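Local coordinates for histidine triad protein (Plasmodium falciparum 3D7, PDB 5CS2) that probably hydrolyses diadenosine triphosphate to AMP and ADP, as a member of the histidine triad family, and is bound by the antimalarial natural product cyclomarin A, at residues N7-L12 against V35-K40; L12-N17 against S193-K198; N83-I88 against N189-Y194. All blocks are in the same frame, centred on the assembly; numbering follows the deposited sequence.

Contact 1: residues N7-L12 against V35-K40; sequences NILEKL and VFITTK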
loop_
_atom_site.group_PDB
_atom_site.type_symbol
_atom_site.label_atom_id
_atom_site.label_comp_id
_atom_site.label_asym_id
_atom_site.label_seq_id
_atom_site.Cartn_x
_atom_site.Cartn_y
_atom_site.Cartn_z
ATOM N N ASN A 7 3.016 -19.059 4.152
ATOM C CA ASN A 7 4.191 -18.749 3.343
ATOM C C ASN A 7 4.608 -17.283 3.552
ATOM O O ASN A 7 5.801 -16.987 3.632
ATOM C CB ASN A 7 3.923 -19.029 1.863
ATOM C CG ASN A 7 5.184 -19.079 1.030
ATOM O OD1 ASN A 7 6.300 -19.225 1.540
ATOM N ND2 ASN A 7 5.034 -18.995 -0.278
ATOM N N ILE A 8 3.626 -16.379 3.708
ATOM C CA ILE A 8 3.944 -14.970 3.956
ATOM C C ILE A 8 4.642 -14.863 5.334
ATOM O O ILE A 8 5.678 -14.215 5.445
ATOM C CB ILE A 8 2.659 -14.117 3.891
ATOM C CG1 ILE A 8 2.243 -13.876 2.417
ATOM C CG2 ILE A 8 2.785 -12.768 4.692
ATOM C CD1 ILE A 8 0.934 -13.026 2.238
ATOM N N LEU A 9 4.084 -15.542 6.356
ATOM C CA LEU A 9 4.644 -15.527 7.715
ATOM C C LEU A 9 6.071 -16.041 7.753
ATOM O O LEU A 9 6.915 -15.476 8.449
ATOM C CB LEU A 9 3.726 -16.263 8.704
ATOM C CG LEU A 9 2.396 -15.593 9.023
ATOM C CD1 LEU A 9 1.551 -16.512 9.840
ATOM C CD2 LEU A 9 2.582 -14.283 9.842
ATOM N N GLU A 10 6.374 -17.048 6.916
ATOM C CA GLU A 10 7.735 -17.567 6.805
ATOM C C GLU A 10 8.634 -16.470 6.233
ATOM O O GLU A 10 9.709 -16.219 6.780
ATOM C CB GLU A 10 7.762 -18.835 5.928
ATOM C CG GLU A 10 6.992 -20.004 6.549
ATOM C CD GLU A 10 6.594 -21.179 5.661
ATOM O OE1 GLU A 10 6.512 -21.007 4.422
ATOM O OE2 GLU A 10 6.320 -22.268 6.218
ATOM N N LYS A 11 8.150 -15.745 5.197
ATOM C CA LYS A 11 8.903 -14.646 4.584
ATOM C C LYS A 11 9.106 -13.489 5.560
ATOM O O LYS A 11 10.128 -12.795 5.481
ATOM C CB LYS A 11 8.225 -14.162 3.292
ATOM C CG LYS A 11 8.268 -15.215 2.193
ATOM C CD LYS A 11 7.588 -14.778 0.909
ATOM C CE LYS A 11 7.631 -15.872 -0.141
ATOM N NZ LYS A 11 9.016 -16.158 -0.615
ATOM N N LEU A 12 8.126 -13.278 6.472
ATOM C CA LEU A 12 8.188 -12.219 7.485
ATOM C C LEU A 12 9.033 -12.661 8.682
ATOM O O LEU A 12 9.229 -11.875 9.624
ATOM C CB LEU A 12 6.762 -11.825 7.963
ATOM C CG LEU A 12 5.805 -11.162 6.957
ATOM C CD1 LEU A 12 4.419 -11.099 7.496
ATOM C CD2 LEU A 12 6.262 -9.768 6.612
ATOM N N VAL A 35 0.527 -4.086 20.702
ATOM C CA VAL A 35 1.164 -4.678 19.527
ATOM C C VAL A 35 0.622 -6.097 19.339
ATOM O O VAL A 35 0.676 -6.891 20.263
ATOM C CB VAL A 35 2.705 -4.673 19.649
ATOM C CG1 VAL A 35 3.369 -5.382 18.470
ATOM C CG2 VAL A 35 3.238 -3.239 19.800
ATOM N N PHE A 36 0.139 -6.406 18.159
ATOM C CA PHE A 36 -0.395 -7.763 17.907
ATOM C C PHE A 36 0.538 -8.625 17.044
ATOM O O PHE A 36 0.325 -9.835 16.948
ATOM C CB PHE A 36 -1.806 -7.683 17.336
ATOM C CG PHE A 36 -1.945 -6.729 16.170
ATOM C CD1 PHE A 36 -1.483 -7.081 14.900
ATOM C CD2 PHE A 36 -2.553 -5.489 16.336
ATOM C CE1 PHE A 36 -1.591 -6.183 13.822
ATOM C CE2 PHE A 36 -2.710 -4.617 15.247
ATOM C CZ PHE A 36 -2.209 -4.959 14.005
ATOM N N ILE A 37 1.548 -8.022 16.354
ATOM C CA ILE A 37 2.463 -8.809 15.549
ATOM C C ILE A 37 3.765 -8.038 15.363
ATOM O O ILE A 37 3.725 -6.824 15.190
ATOM C CB ILE A 37 1.844 -9.196 14.149
ATOM C CG1 ILE A 37 2.718 -10.231 13.401
ATOM C CG2 ILE A 37 1.576 -7.943 13.269
ATOM C CD1 ILE A 37 1.945 -11.027 12.244
ATOM N N THR A 38 4.873 -8.760 15.334
ATOM C CA THR A 38 6.208 -8.271 15.052
ATOM C C THR A 38 6.801 -9.182 13.996
ATOM O O THR A 38 6.674 -10.407 14.091
ATOM C CB THR A 38 7.072 -8.226 16.346
ATOM O OG1 THR A 38 6.347 -7.497 17.334
ATOM C CG2 THR A 38 8.426 -7.566 16.122
ATOM N N THR A 39 7.439 -8.576 12.968
ATOM C CA THR A 39 8.068 -9.276 11.848
ATOM C C THR A 39 9.544 -8.890 11.817
ATOM O O THR A 39 10.005 -8.166 12.707
ATOM C CB THR A 39 7.319 -8.977 10.516
ATOM O OG1 THR A 39 7.620 -7.628 10.155
ATOM C CG2 THR A 39 5.804 -9.162 10.633
ATOM N N LYS A 40 10.275 -9.351 10.801
ATOM C CA LYS A 40 11.694 -9.060 10.648
ATOM C C LYS A 40 11.954 -7.546 10.591
ATOM O O LYS A 40 12.935 -7.090 11.167
ATOM C CB LYS A 40 12.247 -9.753 9.390
ATOM C CG LYS A 40 13.763 -9.639 9.231
ATOM C CD LYS A 40 14.279 -10.486 8.076
ATOM C CE LYS A 40 15.782 -10.408 7.949
ATOM N NZ LYS A 40 16.299 -11.365 6.932
#
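Leu-12 and Lys-40 are joined by the one hydrogen bond between 7-12 and 35-40, from the loop after strand 35-38 to the residue following Lys-11. The strand is an edge strand, within this chain, of the antiparallel sheet of the HIT fold, and Lys-11 lies on the N-terminal helix 4-11. Lys-40 N lies 3.0 Å from Leu-12 O. The bond is bent, with 145° at the hydrogen, and the donor stands somewhat off the carbonyl plane. Lys-40 CB passes close to the same oxygen, 3.7 Å from Leu-12 O, after which the extended side chain runs away to a salt bridge with Glu-13.

The apolar part of the contact falls into two patches. In the first, Thr-39 offers its methyl to the flank of Leu-12: Thr-39 CG2 is 3.9 Å from both CB and CD1 of Leu-12, and the two side chains pass at a slant. The threonine torsion separates its two branches, since chi1 of 72° sets OG1 between the backbone N and the carbonyl carbon and leaves CG2 on the leucine. OG1 in turn is hydrogen-bonded to Asp-77 of helix 72-93 and to Ser-42 N, and these bonds would fix the rotation of the side chain. The second patch is slighter: Leu-9 CD2 reaches Ile-37 CD1 at 4.1 Å, and Trp-14 touches both residues. Ile-37 CG1 lies anti to its backbone N (chi1 -170°), which sends the delta methyl toward the helix.

On another side of the helix, Asn-7, Ile-8 and Lys-11 pack on Ile-72 of the second subunit. The chemistry is thus divided: one main-chain bond joins Leu-12 to Lys-40 beside apolar contacts, and Leu-12 and Thr-39 contribute the most buried surface.

Contact 2: residues L12-N17 against S193-K198; sequences LEWYKN and SYINEK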
loop_
_atom_site.group_PDB
_atom_site.type_symbol
_atom_site.label_atom_id
_atom_site.label_comp_id
_atom_site.label_asym_id
_atom_site.label_seq_id
_atom_site.Cartn_x
_atom_site.Cartn_y
_atom_site.Cartn_z
ATOM N N LEU A 12 8.126 -13.278 6.472
ATOM C CA LEU A 12 8.188 -12.219 7.485
ATOM C C LEU A 12 9.033 -12.661 8.682
ATOM O O LEU A 12 9.229 -11.875 9.624
ATOM C CB LEU A 12 6.762 -11.825 7.963
ATOM C CG LEU A 12 5.805 -11.162 6.957
ATOM C CD1 LEU A 12 4.419 -11.099 7.496
ATOM C CD2 LEU A 12 6.262 -9.768 6.612
ATOM N N GLU A 13 9.485 -13.936 8.691
ATOM C CA GLU A 13 10.280 -14.539 9.767
ATOM C C GLU A 13 9.508 -14.525 11.093
ATOM O O GLU A 13 10.093 -14.406 12.171
ATOM C CB GLU A 13 11.690 -13.909 9.859
ATOM C CG GLU A 13 12.508 -14.090 8.590
ATOM C CD GLU A 13 14.020 -13.993 8.695
ATOM O OE1 GLU A 13 14.547 -13.867 9.824
ATOM O OE2 GLU A 13 14.680 -14.036 7.631
ATOM N N TRP A 14 8.181 -14.669 11.008
ATOM C CA TRP A 14 7.337 -14.677 12.191
ATOM C C TRP A 14 7.334 -16.034 12.904
ATOM O O TRP A 14 7.449 -17.093 12.281
ATOM C CB TRP A 14 5.901 -14.280 11.829
ATOM C CG TRP A 14 4.931 -14.288 12.976
ATOM C CD1 TRP A 14 4.661 -13.258 13.831
ATOM C CD2 TRP A 14 4.104 -15.386 13.391
ATOM N NE1 TRP A 14 3.740 -13.651 14.769
ATOM C CE2 TRP A 14 3.374 -14.953 14.521
ATOM C CE3 TRP A 14 3.953 -16.716 12.953
ATOM C CZ2 TRP A 14 2.446 -15.778 15.177
ATOM C CZ3 TRP A 14 3.043 -17.536 13.614
ATOM C CH2 TRP A 14 2.281 -17.056 14.691
ATOM N N TYR A 15 7.138 -15.978 14.220
ATOM C CA TYR A 15 6.914 -17.135 15.086
ATOM C C TYR A 15 6.059 -16.665 16.241
ATOM O O TYR A 15 6.053 -15.461 16.560
ATOM C CB TYR A 15 8.217 -17.813 15.538
ATOM C CG TYR A 15 9.199 -16.896 16.236
ATOM C CD1 TYR A 15 9.133 -16.688 17.612
ATOM C CD2 TYR A 15 10.232 -16.284 15.532
ATOM C CE1 TYR A 15 10.051 -15.867 18.263
ATOM C CE2 TYR A 15 11.152 -15.457 16.173
ATOM C CZ TYR A 15 11.065 -15.261 17.542
ATOM O OH TYR A 15 11.967 -14.442 18.171
ATOM N N LYS A 16 5.264 -17.582 16.832
ATOM C CA LYS A 16 4.394 -17.224 17.955
ATOM C C LYS A 16 5.274 -16.573 19.027
ATOM O O LYS A 16 6.390 -17.069 19.277
ATOM C CB LYS A 16 3.755 -18.493 18.539
ATOM C CG LYS A 16 2.793 -18.237 19.665
ATOM C CD LYS A 16 2.120 -19.525 20.106
ATOM C CE LYS A 16 2.694 -20.094 21.388
ATOM N NZ LYS A 16 4.043 -20.701 21.202
ATOM N N ASN A 17 4.791 -15.452 19.605
ATOM C CA ASN A 17 5.451 -14.682 20.663
ATOM C C ASN A 17 6.644 -13.854 20.202
ATOM O O ASN A 17 7.285 -13.245 21.056
ATOM C CB ASN A 17 5.868 -15.582 21.847
ATOM C CG ASN A 17 4.694 -16.202 22.533
ATOM O OD1 ASN A 17 3.589 -15.643 22.597
ATOM N ND2 ASN A 17 4.925 -17.381 23.061
ATOM N N SER A 193 -4.310 -13.613 19.500
ATOM C CA SER A 193 -4.860 -14.944 19.808
ATOM C C SER A 193 -5.300 -15.676 18.555
ATOM O O SER A 193 -4.987 -16.859 18.401
ATOM C CB SER A 193 -6.019 -14.856 20.790
ATOM O OG SER A 193 -5.560 -14.334 22.026
ATOM N N TYR A 194 -5.949 -14.944 17.635
ATOM C CA TYR A 194 -6.403 -15.483 16.358
ATOM C C TYR A 194 -5.242 -15.880 15.472
ATOM O O TYR A 194 -5.257 -16.971 14.927
ATOM C CB TYR A 194 -7.362 -14.524 15.671
ATOM C CG TYR A 194 -7.999 -15.122 14.440
ATOM C CD1 TYR A 194 -9.101 -15.970 14.543
ATOM C CD2 TYR A 194 -7.474 -14.879 13.170
ATOM C CE1 TYR A 194 -9.661 -16.569 13.412
ATOM C CE2 TYR A 194 -8.035 -15.458 12.031
ATOM C CZ TYR A 194 -9.122 -16.308 12.158
ATOM O OH TYR A 194 -9.669 -16.866 11.033
ATOM N N ILE A 195 -4.198 -15.013 15.337
ATOM C CA ILE A 195 -3.028 -15.349 14.557
ATOM C C ILE A 195 -2.420 -16.650 15.092
ATOM O O ILE A 195 -2.167 -17.569 14.321
ATOM C CB ILE A 195 -2.008 -14.155 14.504
ATOM C CG1 ILE A 195 -2.642 -12.935 13.815
ATOM C CG2 ILE A 195 -0.711 -14.574 13.833
ATOM C CD1 ILE A 195 -1.858 -11.528 13.996
ATOM N N ASN A 196 -2.221 -16.733 16.425
ATOM C CA ASN A 196 -1.640 -17.906 17.082
ATOM C C ASN A 196 -2.431 -19.191 16.817
ATOM O O ASN A 196 -1.844 -20.223 16.476
ATOM C CB ASN A 196 -1.521 -17.637 18.576
ATOM C CG ASN A 196 -0.434 -16.647 18.910
ATOM O OD1 ASN A 196 0.453 -16.371 18.098
ATOM N ND2 ASN A 196 -0.455 -16.131 20.129
ATOM N N GLU A 197 -3.734 -19.109 16.931
ATOM C CA GLU A 197 -4.638 -20.254 16.743
ATOM C C GLU A 197 -4.556 -20.835 15.317
ATOM O O GLU A 197 -4.454 -22.055 15.149
ATOM C CB GLU A 197 -6.075 -19.826 17.095
ATOM C CG GLU A 197 -7.113 -20.929 16.973
ATOM C CD GLU A 197 -8.514 -20.560 17.427
ATOM O OE1 GLU A 197 -9.262 -19.953 16.627
ATOM O OE2 GLU A 197 -8.875 -20.909 18.574
ATOM N N LYS A 198 -4.533 -19.954 14.301
ATOM C CA LYS A 198 -4.525 -20.370 12.901
ATOM C C LYS A 198 -3.168 -20.626 12.309
ATOM O O LYS A 198 -3.076 -21.346 11.307
ATOM C CB LYS A 198 -5.277 -19.319 12.054
ATOM C CG LYS A 198 -6.732 -19.097 12.452
ATOM C CD LYS A 198 -7.582 -20.355 12.251
ATOM C CE LYS A 198 -9.024 -20.130 12.636
ATOM N NZ LYS A 198 -9.790 -21.402 12.599
HETATM O O HOH W 1 2.108 -14.230 18.724
HETATM O O HOH W 2 1.507 -14.362 21.385
#
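Trp-14 and Lys-16 both touch OD1 of Asn-196 where the loop that follows helix 4-11 meets the C-terminal helix 181-199. The loop leaves helix 4-11 through a Schellman motif, with Glu-13 at positive phi, and that reversal carries Trp-14 toward helix 181-199.

In the first shell, Asn-196 OD1 lies at the edge of the indole and in its plane, 3.6 Å from Trp-14 CZ2. The ring and amide planes are 31° apart. Lys-16 approaches the amide from its aliphatic part: CG comes to 3.4 Å from Asn-196 OD1, and the two side chains cross at about a right angle. Further along, the lysine bends at chi3 and chi4 and the amine turns off from the contact. Ile-195 adds the apolar element, its CG2 meeting Trp-14 CZ2 at 3.6 Å from an oblique direction. This branch is the one anti to the isoleucine's backbone N, which leaves the CG1 branch, through CD1, to meet Met-85 of helix 72-93.

Two bridging waters make up the next shell and give the amide two polar partners. One donates to Asn-196 OD1 and accepts from Asn-17 N; the other accepts from Asn-196 ND2 and donates to Asn-17 OD1. Both bridges suit the modelled orientation of the amide. Within the loop itself, Lys-16 N sits 3.6 Å above one face of the Trp-14 ring, offset toward the rim.

Contact 3: residues N83-I88 against N189-Y194; sequences NFMCYI and NLIKSY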
loop_
_atom_site.group_PDB
_atom_site.type_symbol
_atom_site.label_atom_id
_atom_site.label_comp_id
_atom_site.label_asym_id
_atom_site.label_seq_id
_atom_site.Cartn_x
_atom_site.Cartn_y
_atom_site.Cartn_z
ATOM N N ASN A 83 -1.105 -7.295 3.580
ATOM C CA ASN A 83 -1.993 -8.271 2.918
ATOM C C ASN A 83 -2.450 -9.339 3.941
ATOM O O ASN A 83 -3.652 -9.605 4.040
ATOM C CB ASN A 83 -1.273 -8.904 1.731
ATOM C CG ASN A 83 -2.222 -9.637 0.834
ATOM O OD1 ASN A 83 -2.452 -10.835 0.998
ATOM N ND2 ASN A 83 -2.733 -8.956 -0.163
ATOM N N PHE A 84 -1.500 -9.869 4.734
ATOM C CA PHE A 84 -1.765 -10.854 5.792
ATOM C C PHE A 84 -2.770 -10.281 6.795
ATOM O O PHE A 84 -3.713 -10.977 7.182
ATOM C CB PHE A 84 -0.464 -11.252 6.496
ATOM C CG PHE A 84 -0.665 -12.191 7.674
ATOM C CD1 PHE A 84 -0.955 -13.541 7.468
ATOM C CD2 PHE A 84 -0.647 -11.706 8.981
ATOM C CE1 PHE A 84 -1.149 -14.406 8.551
ATOM C CE2 PHE A 84 -0.892 -12.567 10.067
ATOM C CZ PHE A 84 -1.112 -13.914 9.842
ATOM N N MET A 85 -2.570 -8.999 7.251
ATOM C CA MET A 85 -3.473 -8.401 8.228
ATOM C C MET A 85 -4.862 -8.116 7.683
ATOM O O MET A 85 -5.822 -8.241 8.427
ATOM C CB MET A 85 -2.858 -7.148 8.875
ATOM C CG MET A 85 -1.710 -7.469 9.820
ATOM S SD MET A 85 -2.088 -8.752 11.102
ATOM C CE MET A 85 -3.512 -8.171 11.755
ATOM N N CYS A 86 -5.007 -7.829 6.361
ATOM C CA CYS A 86 -6.340 -7.680 5.787
ATOM C C CYS A 86 -7.060 -9.019 5.841
ATOM O O CYS A 86 -8.252 -9.046 6.125
ATOM C CB CYS A 86 -6.282 -7.141 4.368
ATOM S SG CYS A 86 -5.818 -5.412 4.303
ATOM N N TYR A 87 -6.327 -10.113 5.637
ATOM C CA TYR A 87 -6.909 -11.464 5.758
ATOM C C TYR A 87 -7.392 -11.716 7.199
ATOM O O TYR A 87 -8.559 -12.044 7.405
ATOM C CB TYR A 87 -5.898 -12.521 5.326
ATOM C CG TYR A 87 -6.395 -13.949 5.456
ATOM C CD1 TYR A 87 -7.312 -14.479 4.544
ATOM C CD2 TYR A 87 -5.976 -14.760 6.505
ATOM C CE1 TYR A 87 -7.749 -15.802 4.642
ATOM C CE2 TYR A 87 -6.438 -16.072 6.636
ATOM C CZ TYR A 87 -7.308 -16.591 5.691
ATOM O OH TYR A 87 -7.735 -17.892 5.796
ATOM N N ILE A 88 -6.520 -11.473 8.198
ATOM C CA ILE A 88 -6.873 -11.661 9.619
ATOM C C ILE A 88 -8.047 -10.797 10.032
ATOM O O ILE A 88 -9.008 -11.312 10.605
ATOM C CB ILE A 88 -5.614 -11.380 10.510
ATOM C CG1 ILE A 88 -4.465 -12.392 10.238
ATOM C CG2 ILE A 88 -6.001 -11.322 12.006
ATOM C CD1 ILE A 88 -4.809 -13.959 10.425
ATOM N N ASN A 189 -5.098 -8.375 21.983
ATOM C CA ASN A 189 -5.098 -9.767 22.433
ATOM C C ASN A 189 -5.962 -10.648 21.545
ATOM O O ASN A 189 -5.545 -11.742 21.196
ATOM C CB ASN A 189 -5.499 -9.859 23.911
ATOM C CG ASN A 189 -5.125 -11.173 24.541
ATOM O OD1 ASN A 189 -5.978 -12.023 24.802
ATOM N ND2 ASN A 189 -3.838 -11.384 24.765
ATOM N N LEU A 190 -7.116 -10.143 21.132
ATOM C CA LEU A 190 -8.029 -10.851 20.236
ATOM C C LEU A 190 -7.319 -11.142 18.894
ATOM O O LEU A 190 -7.372 -12.272 18.389
ATOM C CB LEU A 190 -9.288 -10.005 20.021
ATOM C CG LEU A 190 -10.304 -10.538 19.008
ATOM C CD1 LEU A 190 -11.314 -11.488 19.679
ATOM C CD2 LEU A 190 -11.040 -9.381 18.320
ATOM N N ILE A 191 -6.584 -10.137 18.365
ATOM C CA ILE A 191 -5.865 -10.305 17.099
ATOM C C ILE A 191 -4.742 -11.275 17.217
ATOM O O ILE A 191 -4.670 -12.210 16.437
ATOM C CB ILE A 191 -5.407 -8.942 16.527
ATOM C CG1 ILE A 191 -6.627 -8.030 16.285
ATOM C CG2 ILE A 191 -4.562 -9.159 15.274
ATOM C CD1 ILE A 191 -6.297 -6.570 16.030
ATOM N N LYS A 192 -3.877 -11.102 18.239
ATOM C CA LYS A 192 -2.747 -11.972 18.508
ATOM C C LYS A 192 -3.222 -13.420 18.722
ATOM O O LYS A 192 -2.615 -14.338 18.180
ATOM C CB LYS A 192 -2.083 -11.506 19.821
ATOM C CG LYS A 192 -0.642 -11.130 19.757
ATOM C CD LYS A 192 -0.090 -10.842 21.168
ATOM C CE LYS A 192 -1.063 -10.097 22.086
ATOM N NZ LYS A 192 -0.506 -9.889 23.463
ATOM N N SER A 193 -4.310 -13.613 19.500
ATOM C CA SER A 193 -4.860 -14.944 19.808
ATOM C C SER A 193 -5.300 -15.676 18.555
ATOM O O SER A 193 -4.987 -16.859 18.401
ATOM C CB SER A 193 -6.019 -14.856 20.790
ATOM O OG SER A 193 -5.560 -14.334 22.026
ATOM N N TYR A 194 -5.949 -14.944 17.635
ATOM C CA TYR A 194 -6.403 -15.483 16.358
ATOM C C TYR A 194 -5.242 -15.880 15.472
ATOM O O TYR A 194 -5.257 -16.971 14.927
ATOM C CB TYR A 194 -7.362 -14.524 15.671
ATOM C CG TYR A 194 -7.999 -15.122 14.440
ATOM C CD1 TYR A 194 -9.101 -15.970 14.543
ATOM C CD2 TYR A 194 -7.474 -14.879 13.170
ATOM C CE1 TYR A 194 -9.661 -16.569 13.412
ATOM C CE2 TYR A 194 -8.035 -15.458 12.031
ATOM C CZ TYR A 194 -9.122 -16.308 12.158
ATOM O OH TYR A 194 -9.669 -16.866 11.033
#
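Asn-189 O, on the helix that carries Ile-191 and Tyr-194 into this contact, is gripped twice by Ser-193. The hydroxyl donates to it, with Ser-193 OG 2.7 Å from Asn-189 O, and Ser-193 N makes the helical bond at 2.8 Å. The two donors come from opposite faces of the carbonyl plane, the hydroxyl standing 40° out of it.

Between the two segments the touches are all apolar. Met-85, bent at chi2 and chi3 (-52° and -51°), turns its methyl onto Ile-191, where CE lies 3.8 Å from CG2. Ile-88 CG2 touches the same Ile-191 methyl more loosely, at 4.2 Å. Helix 72-93 lies in the HIT domain, and the C-terminal helix 181-199 crosses it; their short segments pass nearly at right angles, the axes 11.6 Å apart, so that long side chains span the gap. Phe-36 of strand 35-38 packs on both Met-85 and Ile-191, connecting the pair to the sheet.

At the other end of the patch Ile-88 slides past Tyr-194 in the opposite direction. Its CD1 sits at the edge of the ring, in plane, 3.9 Å from Tyr-194 CE2. Meanwhile Ile-88 CG1 rests 3.5 Å above one face of Phe-84, toward the rim, and the Phe-84 ring meets Phe-199 edge-to-face.

The three contacts form one connected cluster, their centres 8 to 11 Å apart, around the junction of the N-terminal helix 4-11, edge strand 35-38, helix 72-93 and the C-terminal helix 181-199. Contacts 1 and 2 share Leu-12 and interleave along the chain; contacts 2 and 3 both end on helix 181-199. Contact 1 closes before contact 3 opens. Trp-14, Phe-36 and Ile-195 carry packing from one to the next. Together they bring the N-terminal and C-terminal helices together beside helix 72-93, and contacts 1 and 3 also have residues touching the second subunit, placing part of the cluster beside the dimer interface.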